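Local atomic coordinates of 2-methyl-aconitate isomerase (Shewanella oneidensis, PDB entry 5K87), a protein that interconverts 2-methyl-trans-aconitate and 2-methyl-cis-aconitate in the propionate-degrading 2-methylcitrate cycle, by base-catalysed proton abstraction coupled to rotation about a carbon-carbon bond. Residues 14-19 / 392-397; 51-56 / 72-77; 91-96 / 107-112. The protein carries 1 engineered substitution. All blocks are in the same frame, centred on the assembly; numbering follows the deposited sequence.

Contact 1 (14-19 / 392-397); sequences VAATYM and GFVRVP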
ATOM      1  N   VAL A  14      17.604   0.494 -11.766  1.00 12.28           N
ATOM      2  CA  VAL A  14      18.230   1.556 -10.989  1.00 11.24           C
ATOM      3  C   VAL A  14      18.455   1.039  -9.574  1.00 11.58           C
ATOM      4  O   VAL A  14      17.526   0.561  -8.933  1.00 11.73           O
ATOM      5  CB  VAL A  14      17.347   2.822 -10.958  1.00 12.33           C
ATOM      6  CG1 VAL A  14      18.044   3.943 -10.176  1.00 12.96           C
ATOM      7  CG2 VAL A  14      17.000   3.280 -12.374  1.00 14.44           C
ATOM      8  N   ALA A  15      19.691   1.110  -9.098  1.00 11.30           N
ATOM      9  CA  ALA A  15      19.984   0.686  -7.734  1.00 11.07           C
ATOM     10  C   ALA A  15      19.178   1.514  -6.734  1.00 11.53           C
ATOM     11  O   ALA A  15      19.145   2.746  -6.832  1.00 11.35           O
ATOM     12  CB  ALA A  15      21.473   0.810  -7.445  1.00 12.43           C
ATOM     13  N   ALA A  16      18.529   0.840  -5.789  1.00 10.80           N
ATOM     14  CA  ALA A  16      17.671   1.509  -4.831  1.00 10.50           C
ATOM     15  C   ALA A  16      17.478   0.664  -3.591  1.00 11.47           C
ATOM     16  O   ALA A  16      17.692  -0.560  -3.601  1.00 11.81           O
ATOM     17  CB  ALA A  16      16.320   1.832  -5.468  1.00 13.15           C
ATOM     18  N   THR A  17      17.048   1.323  -2.519  1.00 10.25           N
ATOM     19  CA  THR A  17      16.730   0.633  -1.281  1.00 11.26           C
ATOM     20  C   THR A  17      15.358   1.099  -0.815  1.00  9.61           C
ATOM     21  O   THR A  17      15.099   2.308  -0.735  1.00 11.88           O
ATOM     22  CB  THR A  17      17.763   0.948  -0.198  1.00 11.97           C
ATOM     23  OG1 THR A  17      19.073   0.634  -0.685  1.00 12.83           O
ATOM     24  CG2 THR A  17      17.495   0.124   1.038  1.00 12.40           C
ATOM     25  N   TYR A  18      14.491   0.155  -0.488  1.00 10.51           N
ATOM     26  CA  TYR A  18      13.164   0.442   0.013  1.00 10.53           C
ATOM     27  C   TYR A  18      13.220   0.292   1.530  1.00 10.02           C
ATOM     28  O   TYR A  18      13.618  -0.774   2.040  1.00 10.31           O
ATOM     29  CB  TYR A  18      12.208  -0.556  -0.625  1.00 10.68           C
ATOM     30  CG  TYR A  18      10.745  -0.431  -0.296  1.00 10.83           C
ATOM     31  CD1 TYR A  18      10.047   0.758  -0.491  1.00 12.74           C
ATOM     32  CD2 TYR A  18      10.046  -1.536   0.153  1.00 13.72           C
ATOM     33  CE1 TYR A  18       8.679   0.818  -0.229  1.00 14.47           C
ATOM     34  CE2 TYR A  18       8.700  -1.477   0.415  1.00 16.49           C
ATOM     35  CZ  TYR A  18       8.028  -0.301   0.224  1.00 15.29           C
ATOM     36  OH  TYR A  18       6.680  -0.289   0.494  1.00 21.18           O
ATOM     37  N   MET A  19      12.880   1.366   2.248  1.00  9.74           N
ATOM     38  CA  MET A  19      13.070   1.413   3.699  1.00 10.43           C
ATOM     39  C   MET A  19      11.832   1.899   4.407  1.00 10.05           C
ATOM     40  O   MET A  19      11.072   2.715   3.861  1.00 11.47           O
ATOM     41  CB  MET A  19      14.213   2.358   4.087  1.00 11.22           C
ATOM     42  CG  MET A  19      15.529   2.039   3.427  1.00 11.49           C
ATOM     43  SD  MET A  19      16.881   3.057   4.042  1.00 12.36           S
ATOM     44  CE  MET A  19      16.992   2.542   5.757  1.00 13.57           C
ATOM     45  N   GLY A 392      18.216  -3.582  -3.769  1.00 11.92           N
ATOM     46  CA  GLY A 392      18.579  -4.156  -5.049  1.00 12.19           C
ATOM     47  C   GLY A 392      18.382  -3.145  -6.144  1.00 12.68           C
ATOM     48  O   GLY A 392      18.990  -2.076  -6.112  1.00 12.22           O
ATOM     49  N   PHE A 393      17.512  -3.479  -7.091  1.00 11.94           N
ATOM     50  CA  PHE A 393      17.261  -2.620  -8.243  1.00 12.28           C
ATOM     51  C   PHE A 393      15.776  -2.511  -8.515  1.00 11.99           C
ATOM     52  O   PHE A 393      15.096  -3.530  -8.643  1.00 13.66           O
ATOM     53  CB  PHE A 393      17.952  -3.167  -9.493  1.00 12.97           C
ATOM     54  CG  PHE A 393      19.448  -3.130  -9.420  1.00 13.66           C
ATOM     55  CD1 PHE A 393      20.150  -4.128  -8.755  1.00 15.96           C
ATOM     56  CD2 PHE A 393      20.159  -2.103 -10.014  1.00 13.84           C
ATOM     57  CE1 PHE A 393      21.532  -4.092  -8.670  1.00 20.48           C
ATOM     58  CE2 PHE A 393      21.549  -2.061  -9.937  1.00 17.47           C
ATOM     59  CZ  PHE A 393      22.229  -3.059  -9.270  1.00 22.18           C
ATOM     60  N   VAL A 394      15.281  -1.278  -8.601  1.00 11.64           N
ATOM     61  CA  VAL A 394      13.934  -1.055  -9.116  1.00 11.82           C
ATOM     62  C   VAL A 394      13.992  -0.985 -10.635  1.00 11.73           C
ATOM     63  O   VAL A 394      15.038  -0.679 -11.224  1.00 12.94           O
ATOM     64  CB  VAL A 394      13.275   0.226  -8.542  1.00 10.67           C
ATOM     65  CG1 VAL A 394      13.025   0.073  -7.055  1.00 12.33           C
ATOM     66  CG2 VAL A 394      14.119   1.465  -8.836  1.00 11.42           C
ATOM     67  N   ARG A 395      12.862  -1.288 -11.269  1.00 12.04           N
ATOM     68  CA  ARG A 395      12.770  -1.257 -12.719  1.00 11.91           C
ATOM     69  C   ARG A 395      11.667  -0.341 -13.192  1.00 12.28           C
ATOM     70  O   ARG A 395      10.600  -0.274 -12.574  1.00 12.81           O
ATOM     71  CB  ARG A 395      12.485  -2.646 -13.283  1.00 12.95           C
ATOM     72  CG  ARG A 395      13.530  -3.676 -12.986  1.00 13.91           C
ATOM     73  CD  ARG A 395      13.354  -4.848 -13.927  1.00 13.11           C
ATOM     74  NE  ARG A 395      14.146  -5.995 -13.502  1.00 15.56           N
ATOM     75  CZ  ARG A 395      14.082  -7.195 -14.064  1.00 14.37           C
ATOM     76  NH1 ARG A 395      13.285  -7.409 -15.095  1.00 14.42           N
ATOM     77  NH2 ARG A 395      14.827  -8.186 -13.595  1.00 18.58           N
ATOM     78  N   VAL A 396      11.916   0.338 -14.305  1.00 12.06           N
ATOM     79  CA  VAL A 396      10.876   1.082 -15.019  1.00 12.78           C
ATOM     80  C   VAL A 396      11.112   0.926 -16.507  1.00 12.70           C
ATOM     81  O   VAL A 396      12.233   0.658 -16.926  1.00 13.06           O
ATOM     82  CB  VAL A 396      10.860   2.601 -14.679  1.00 13.81           C
ATOM     83  CG1 VAL A 396      10.522   2.826 -13.212  1.00 13.99           C
ATOM     84  CG2 VAL A 396      12.177   3.267 -15.046  1.00 15.28           C
ATOM     85  N   PRO A 397      10.062   1.092 -17.318  1.00 13.38           N
ATOM     86  CA  PRO A 397      10.298   1.109 -18.765  1.00 13.24           C
ATOM     87  C   PRO A 397      11.282   2.219 -19.143  1.00 15.80           C
ATOM     88  O   PRO A 397      11.398   3.235 -18.446  1.00 16.98           O
ATOM     89  CB  PRO A 397       8.897   1.360 -19.340  1.00 16.23           C
ATOM     90  CG  PRO A 397       7.971   0.795 -18.295  1.00 15.58           C
ATOM     91  CD  PRO A 397       8.630   1.156 -16.987  1.00 13.14           C
TER
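Val-14, Ala-15 and Ala-16 pair with Val-394, Phe-393 and Gly-392 in a short, strongly twisted antiparallel beta ladder, the strand axes approaching to 4.5 Å with their directions 122° apart. The ladder joins a strand near the start of the chain to one near its end. Val-14 and Val-394 form one hydrogen-bonded pair, with Val-14 N 2.9 Å from Val-394 O and a second bond returning from Val-394 N to Val-14 O. Ala-16 and Gly-392 form the other, while Ala-15 and Phe-393 between them are a non-hydrogen-bonded pair. At Gly-392 the chain turns a corner with backbone angles that would press any side-chain carbon into the preceding carbonyl oxygen. On the face of Val-14, Ala-16 and Val-394, the CG2 methyl of Val-394 lies between its own backbone N and carbonyl carbon. From there it reaches Ala-16 CB at 4.0 Å and Val-14 CB at 4.1 Å. Gly-392, Phe-393 and Val-394 also pair with a strand of the second subunit, so the sheet continues across the dimer interface, where Arg-395 makes salt bridges to Glu-163 and Glu-391 of that subunit. On the face of Ala-15 and Phe-393, the phenylalanine ring, its CG beside the backbone N (chi1 -67°), lies alongside Ala-15, bringing CE2 to 3.8 Å from Ala-15 CB and CD2 to 3.4 Å from Ala-15 N.

Contact 2 (51-56 / 72-77); sequences RVIGSP and STSETV. Engineered in segment 72-77: Glu-75 (natural residue Lys).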
ATOM      1  N   ARG A  51       7.357   6.934 -12.129  1.00 10.79           N
ATOM      2  CA  ARG A  51       7.184   5.590 -12.640  0.65 11.88           C
ATOM      3  C   ARG A  51       7.615   4.538 -11.623  1.00 11.43           C
ATOM      4  O   ARG A  51       7.001   3.483 -11.529  1.00 11.27           O
ATOM      5  CB  ARG A  51       7.953   5.429 -13.949  0.65 13.44           C
ATOM      6  CG  ARG A  51       7.540   4.220 -14.748  0.65 16.85           C
ATOM      7  CD  ARG A  51       6.073   4.290 -15.157  0.65 17.78           C
ATOM      8  NE  ARG A  51       5.653   3.017 -15.721  0.65 19.57           N
ATOM      9  CZ  ARG A  51       5.284   1.973 -14.990  0.65 16.50           C
ATOM     10  NH1 ARG A  51       5.263   2.063 -13.660  0.65 15.74           N
ATOM     11  NH2 ARG A  51       4.918   0.852 -15.585  0.65 16.44           N
ATOM     12  N   VAL A  52       8.667   4.823 -10.861  1.00 10.22           N
ATOM     13  CA  VAL A  52       9.082   3.886  -9.811  1.00 10.81           C
ATOM     14  C   VAL A  52       7.939   3.673  -8.811  1.00 10.69           C
ATOM     15  O   VAL A  52       7.644   2.552  -8.405  1.00 11.38           O
ATOM     16  CB  VAL A  52      10.346   4.366  -9.074  1.00 10.29           C
ATOM     17  CG1 VAL A  52      10.587   3.542  -7.812  1.00 12.17           C
ATOM     18  CG2 VAL A  52      11.561   4.309 -10.004  1.00 12.03           C
ATOM     19  N   ILE A  53       7.292   4.768  -8.419  1.00  9.89           N
ATOM     20  CA  ILE A  53       6.239   4.729  -7.413  1.00 10.77           C
ATOM     21  C   ILE A  53       4.899   4.201  -7.961  1.00 10.45           C
ATOM     22  O   ILE A  53       4.112   3.620  -7.220  1.00 11.03           O
ATOM     23  CB  ILE A  53       6.108   6.130  -6.771  1.00  9.94           C
ATOM     24  CG1 ILE A  53       7.308   6.417  -5.869  1.00 11.86           C
ATOM     25  CG2 ILE A  53       4.793   6.305  -6.030  1.00 12.32           C
ATOM     26  CD1 ILE A  53       7.369   5.543  -4.608  1.00 14.86           C
ATOM     27  N   GLY A  54       4.649   4.409  -9.254  1.00 10.42           N
ATOM     28  CA  GLY A  54       3.433   3.926  -9.894  1.00 10.88           C
ATOM     29  C   GLY A  54       2.411   5.024 -10.149  1.00 11.39           C
ATOM     30  O   GLY A  54       1.207   4.753 -10.221  1.00 12.15           O
ATOM     31  N   SER A  55       2.887   6.256 -10.302  1.00 11.01           N
ATOM     32  CA  SER A  55       2.051   7.439 -10.512  1.00 11.49           C
ATOM     33  C   SER A  55       2.296   8.046 -11.887  1.00 12.15           C
ATOM     34  O   SER A  55       3.329   7.798 -12.497  1.00 12.77           O
ATOM     35  CB  SER A  55       2.391   8.487  -9.454  1.00 11.89           C
ATOM     36  OG  SER A  55       1.926   8.095  -8.185  1.00 13.47           O
ATOM     37  N   PRO A  56       1.343   8.858 -12.383  1.00 12.33           N
ATOM     38  CA  PRO A  56       0.019   9.115 -11.810  1.00 12.79           C
ATOM     39  C   PRO A  56      -0.876   7.908 -12.008  1.00 12.07           C
ATOM     40  O   PRO A  56      -0.768   7.220 -13.027  1.00 12.59           O
ATOM     41  CB  PRO A  56      -0.490  10.299 -12.638  1.00 13.92           C
ATOM     42  CG  PRO A  56       0.153  10.137 -13.951  1.00 16.18           C
ATOM     43  CD  PRO A  56       1.525   9.547 -13.675  1.00 14.61           C
ATOM     44  N   SER A  72       1.978   8.564   3.065  1.00 12.03           N
ATOM     45  CA  SER A  72       3.123   8.092   3.836  0.56 12.99           C
ATOM     46  C   SER A  72       3.829   6.905   3.185  1.00 12.75           C
ATOM     47  O   SER A  72       4.840   6.428   3.701  1.00 13.60           O
ATOM     48  CB  SER A  72       2.717   7.769   5.275  0.56 17.05           C
ATOM     49  OG  SER A  72       1.608   6.896   5.299  0.56 15.91           O
ATOM     50  N   THR A  73       3.315   6.449   2.044  1.00 11.11           N
ATOM     51  CA  THR A  73       3.945   5.378   1.274  1.00 11.02           C
ATOM     52  C   THR A  73       4.096   5.743  -0.198  1.00 12.10           C
ATOM     53  O   THR A  73       4.208   4.850  -1.040  1.00 15.47           O
ATOM     54  CB  THR A  73       3.166   4.047   1.365  1.00 12.30           C
ATOM     55  OG1 THR A  73       1.852   4.216   0.820  1.00 13.66           O
ATOM     56  CG2 THR A  73       3.059   3.566   2.799  1.00 13.61           C
ATOM     57  N   SER A  74       4.106   7.035  -0.522  1.00 10.94           N
ATOM     58  CA  SER A  74       4.317   7.483  -1.897  1.00 11.03           C
ATOM     59  C   SER A  74       5.440   8.512  -1.849  1.00 10.67           C
ATOM     60  O   SER A  74       5.239   9.707  -2.070  1.00 12.12           O
ATOM     61  CB  SER A  74       3.021   8.056  -2.478  1.00 11.28           C
ATOM     62  OG  SER A  74       3.118   8.283  -3.885  1.00 11.56           O
ATOM     63  N   GLU A  75       6.631   8.011  -1.517  1.00 11.14           N
ATOM     64  CA  GLU A  75       7.744   8.821  -1.032  1.00 11.42           C
ATOM     65  C   GLU A  75       9.048   8.375  -1.661  1.00 11.35           C
ATOM     66  O   GLU A  75       9.322   7.168  -1.761  1.00 11.10           O
ATOM     67  CB  GLU A  75       7.858   8.731   0.500  1.00 11.88           C
ATOM     68  CG  GLU A  75       6.649   9.308   1.223  1.00 13.34           C
ATOM     69  CD  GLU A  75       6.855   9.556   2.703  1.00 14.10           C
ATOM     70  OE1 GLU A  75       7.850   9.103   3.291  1.00 16.71           O
ATOM     71  OE2 GLU A  75       5.998  10.237   3.299  1.00 16.69           O
ATOM     72  N   THR A  76       9.859   9.354  -2.055  1.00 10.46           N
ATOM     73  CA  THR A  76      11.175   9.094  -2.611  1.00 10.90           C
ATOM     74  C   THR A  76      12.220   9.984  -1.965  1.00 10.20           C
ATOM     75  O   THR A  76      11.918  11.092  -1.500  1.00 11.46           O
ATOM     76  CB  THR A  76      11.194   9.309  -4.133  1.00 11.69           C
ATOM     77  OG1 THR A  76      10.843  10.671  -4.436  1.00 13.42           O
ATOM     78  CG2 THR A  76      10.217   8.346  -4.818  1.00 13.65           C
ATOM     79  N   VAL A  77      13.452   9.487  -1.941  1.00 10.32           N
ATOM     80  CA  VAL A  77      14.557  10.182  -1.296  1.00 10.12           C
ATOM     81  C   VAL A  77      15.797  10.048  -2.167  1.00 10.15           C
ATOM     82  O   VAL A  77      16.112   8.952  -2.648  1.00 11.09           O
ATOM     83  CB  VAL A  77      14.850   9.567   0.090  1.00 11.15           C
ATOM     84  CG1 VAL A  77      16.116  10.150   0.696  1.00 12.46           C
ATOM     85  CG2 VAL A  77      13.664   9.750   1.031  1.00 12.13           C
TER
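This is a buried helix-to-strand packing contact in which Ile-53, at the C-terminal end of helix 43-53, lies against the first residues of strand 75-81 and the substrate-binding turn leading into it. The two branches of the isoleucine divide the work. Its CG1 meets the Thr-76 methyl CG2 at 3.6 Å, the two side chains crossing obliquely, and CD1 carries on to 3.8 Å from Glu-75 O. The other branch, CG2, stands anti to the backbone N of its residue and touches Ser-74 OG at 3.4 Å. That hydroxyl is satisfied by Val-96 O and the Gln-62 amide, just as Thr-76 OG1 is held by Gly-94 O. An alanine in place of Ile-53 would lose both branches and would probably open a gap beside the Thr-76 methyl and the Ser-74 hydroxyl. Glu-75, an engineered replacement for the natural lysine, points its CB away from the helix, and its side chain touches Cys-109 and comes near a bound malonate ion. After Ile-53 the helix ends in a Schellman motif, with Gly-54 at positive phi. The helix end thus covers one side of strand 75-81, Ile-53 also touching Val-96 of the adjacent strand 89-96, while Val-52 reaches across to strand 393-396.

Contact 3 (91-96 / 107-112); sequences YLFGQV and GNCGNL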
ATOM      1  N   TYR A  91      20.177  15.688   1.561  1.00 11.72           N
ATOM      2  CA  TYR A  91      18.933  14.924   1.559  1.00 11.38           C
ATOM      3  C   TYR A  91      17.847  15.694   0.806  1.00 11.93           C
ATOM      4  O   TYR A  91      17.472  16.798   1.210  1.00 12.14           O
ATOM      5  CB  TYR A  91      18.545  14.683   3.021  1.00 10.85           C
ATOM      6  CG  TYR A  91      17.135  14.229   3.359  1.00 10.88           C
ATOM      7  CD1 TYR A  91      16.344  13.513   2.462  1.00 11.25           C
ATOM      8  CD2 TYR A  91      16.601  14.515   4.610  1.00 12.11           C
ATOM      9  CE1 TYR A  91      15.063  13.100   2.811  1.00 11.35           C
ATOM     10  CE2 TYR A  91      15.326  14.099   4.966  1.00 11.96           C
ATOM     11  CZ  TYR A  91      14.565  13.401   4.058  1.00 11.35           C
ATOM     12  OH  TYR A  91      13.296  12.988   4.393  1.00 12.85           O
ATOM     13  N   LEU A  92      17.361  15.101  -0.287  1.00 11.10           N
ATOM     14  CA  LEU A  92      16.178  15.600  -0.984  1.00 11.08           C
ATOM     15  C   LEU A  92      15.024  14.627  -0.816  1.00 12.15           C
ATOM     16  O   LEU A  92      15.173  13.416  -1.036  1.00 11.97           O
ATOM     17  CB  LEU A  92      16.440  15.799  -2.474  1.00 12.79           C
ATOM     18  CG  LEU A  92      17.236  17.039  -2.871  1.00 13.99           C
ATOM     19  CD1 LEU A  92      17.594  16.972  -4.352  1.00 16.62           C
ATOM     20  CD2 LEU A  92      16.441  18.301  -2.566  1.00 15.69           C
ATOM     21  N   PHE A  93      13.876  15.158  -0.414  1.00 10.70           N
ATOM     22  CA  PHE A  93      12.656  14.387  -0.285  1.00 10.81           C
ATOM     23  C   PHE A  93      11.678  14.774  -1.380  1.00 11.51           C
ATOM     24  O   PHE A  93      11.384  15.966  -1.569  1.00 11.96           O
ATOM     25  CB  PHE A  93      12.011  14.648   1.072  1.00 11.26           C
ATOM     26  CG  PHE A  93      10.650  14.052   1.204  1.00 11.15           C
ATOM     27  CD1 PHE A  93      10.478  12.679   1.128  1.00 12.77           C
ATOM     28  CD2 PHE A  93       9.536  14.850   1.388  1.00 12.35           C
ATOM     29  CE1 PHE A  93       9.219  12.103   1.232  1.00 13.15           C
ATOM     30  CE2 PHE A  93       8.273  14.274   1.496  1.00 13.38           C
ATOM     31  CZ  PHE A  93       8.122  12.902   1.415  1.00 14.59           C
ATOM     32  N   GLY A  94      11.161  13.780  -2.092  1.00 10.49           N
ATOM     33  CA  GLY A  94      10.149  13.999  -3.111  1.00 12.09           C
ATOM     34  C   GLY A  94       8.838  13.339  -2.734  1.00 11.72           C
ATOM     35  O   GLY A  94       8.757  12.109  -2.621  1.00 12.60           O
ATOM     36  N   GLN A  95       7.811  14.153  -2.517  1.00 11.16           N
ATOM     37  CA  GLN A  95       6.477  13.663  -2.223  1.00 11.87           C
ATOM     38  C   GLN A  95       5.797  13.393  -3.558  1.00 11.57           C
ATOM     39  O   GLN A  95       5.536  14.325  -4.327  1.00 12.63           O
ATOM     40  CB  GLN A  95       5.687  14.719  -1.452  1.00 12.71           C
ATOM     41  CG  GLN A  95       4.281  14.268  -1.055  1.00 14.59           C
ATOM     42  CD  GLN A  95       4.308  13.232   0.042  1.00 15.63           C
ATOM     43  OE1 GLN A  95       4.996  13.410   1.037  1.00 17.58           O
ATOM     44  NE2 GLN A  95       3.576  12.136  -0.139  1.00 16.23           N
ATOM     45  N   VAL A  96       5.529  12.126  -3.855  1.00 11.26           N
ATOM     46  CA  VAL A  96       5.027  11.752  -5.169  1.00 11.63           C
ATOM     47  C   VAL A  96       3.507  11.747  -5.153  1.00 11.91           C
ATOM     48  O   VAL A  96       2.890  11.009  -4.398  1.00 12.10           O
ATOM     49  CB  VAL A  96       5.572  10.378  -5.601  1.00 11.10           C
ATOM     50  CG1 VAL A  96       5.056  10.024  -6.982  1.00 13.37           C
ATOM     51  CG2 VAL A  96       7.097  10.394  -5.581  1.00 13.51           C
ATOM     52  N   GLY A 107       9.140  20.337   0.690  1.00 13.87           N
ATOM     53  CA  GLY A 107       9.217  20.025   2.104  1.00 15.07           C
ATOM     54  C   GLY A 107      10.157  18.896   2.464  1.00 12.63           C
ATOM     55  O   GLY A 107      10.662  18.166   1.602  1.00 13.53           O
ATOM     56  N   ASN A 108      10.378  18.748   3.760  1.00 12.83           N
ATOM     57  CA  ASN A 108      11.117  17.628   4.320  1.00 13.33           C
ATOM     58  C   ASN A 108      10.156  16.474   4.615  1.00 13.09           C
ATOM     59  O   ASN A 108       8.931  16.640   4.580  1.00 13.04           O
ATOM     60  CB  ASN A 108      11.799  18.122   5.607  1.00 12.77           C
ATOM     61  CG  ASN A 108      12.652  17.075   6.283  1.00 13.36           C
ATOM     62  OD1 ASN A 108      13.198  16.177   5.643  1.00 13.26           O
ATOM     63  ND2 ASN A 108      12.796  17.208   7.596  1.00 14.02           N
ATOM     64  N   CYS A 109      10.725  15.301   4.870  1.00 13.03           N
ATOM     65  CA  CYS A 109       9.992  14.211   5.491  1.00 12.56           C
ATOM     66  C   CYS A 109      10.697  13.859   6.788  1.00 12.24           C
ATOM     67  O   CYS A 109      11.845  13.410   6.785  1.00 13.09           O
ATOM     68  CB  CYS A 109       9.921  12.979   4.595  1.00 12.09           C
ATOM     69  SG  CYS A 109       9.022  11.645   5.428  1.00 13.30           S
ATOM     70  N   GLY A 110      10.022  14.074   7.907  1.00 12.48           N
ATOM     71  CA  GLY A 110      10.619  13.840   9.206  1.00 12.42           C
ATOM     72  C   GLY A 110      10.758  12.377   9.555  1.00 12.52           C
ATOM     73  O   GLY A 110      11.763  11.974  10.141  1.00 13.37           O
ATOM     74  N   ASN A 111       9.755  11.576   9.218  1.00 11.34           N
ATOM     75  CA  ASN A 111       9.811  10.154   9.525  1.00 11.84           C
ATOM     76  C   ASN A 111      10.962   9.450   8.832  1.00 12.24           C
ATOM     77  O   ASN A 111      11.571   8.544   9.400  1.00 12.58           O
ATOM     78  CB  ASN A 111       8.493   9.466   9.205  1.00 11.43           C
ATOM     79  CG  ASN A 111       7.516   9.565  10.349  1.00 10.85           C
ATOM     80  OD1 ASN A 111       7.773   9.045  11.439  1.00 12.75           O
ATOM     81  ND2 ASN A 111       6.394  10.243  10.130  1.00 11.99           N
ATOM     82  N   LEU A 112      11.264   9.849   7.603  1.00 10.83           N
ATOM     83  CA  LEU A 112      12.325   9.179   6.869  1.00 11.54           C
ATOM     84  C   LEU A 112      13.724   9.633   7.288  1.00 11.34           C
ATOM     85  O   LEU A 112      14.710   9.039   6.855  1.00 11.81           O
ATOM     86  CB  LEU A 112      12.136   9.337   5.363  1.00 11.75           C
ATOM     87  CG  LEU A 112      10.949   8.567   4.772  1.00 10.88           C
ATOM     88  CD1 LEU A 112      10.977   8.684   3.255  1.00 13.34           C
ATOM     89  CD2 LEU A 112      10.930   7.097   5.199  1.00 12.75           C
TER
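Tyr-91 and Phe-93, alternate residues of strand 89-96, pack against the loop that carries Cys-109, the probable proton donor/acceptor, just before helix 113-122; the fold is of the diaminopimelate epimerase type. The tight part is centred on Phe-93. Cys-109 CB stands 3.4 Å from the ring centroid and only 5° off its normal, a CH-pi contact, and the sulfur lies over the same face at 4.5 Å from that centroid. Gly-107 O approaches the rim of this ring in its plane, 3.5 Å from CD2, and Gln-95 N, of the same strand, lies above the opposite face, offset toward the rim. Tyr-91 secures the backbone: its OH donates to Cys-109 O over 2.8 Å, in the carbonyl plane and on a lone pair. The Asn-108 amide stands nearly upright to the tyrosine ring, the planes 76° apart, with OD1 3.1 Å from Tyr-91 CE2.

Between the two segments the contact is looser at Leu-112, whose CD1 stays 4.3 Å from Phe-93 CE1; this leucine also packs on the engineered Glu-75. Gly-110 N and Asn-111 N donate to a bound malonate ion, and Asn-111, a substrate-binding residue, has its side chain held by Arg-384, Thr-23 and Met-322. With SG anti to the backbone N (chi1 179°), Cys-109 turns its sulfur forward along the loop, where it accepts a weak hydrogen bond from Leu-112 N at 3.6 Å.

Contacts 2 and 3 follow one another along the chain, and both are nested within the long loop that contact 1 closes between the two ends. Contacts 1 and 2 have centres about 12 Å apart and meet where Val-394 and Val-396 pack on Val-52 of helix 43-53. Contacts 2 and 3, also about 12 Å apart, are joined by the antiparallel neighbours 75-81 and 89-96, with Thr-76 O 2.9 Å from Gly-94 N. Contacts 1 and 3 do not touch, their centres lying about 18 Å apart. The series therefore leads from the dimer interface, through the helix, to the malonate-occupied site, where the engineered Glu-75 of contact 2 packs on Leu-112 of contact 3.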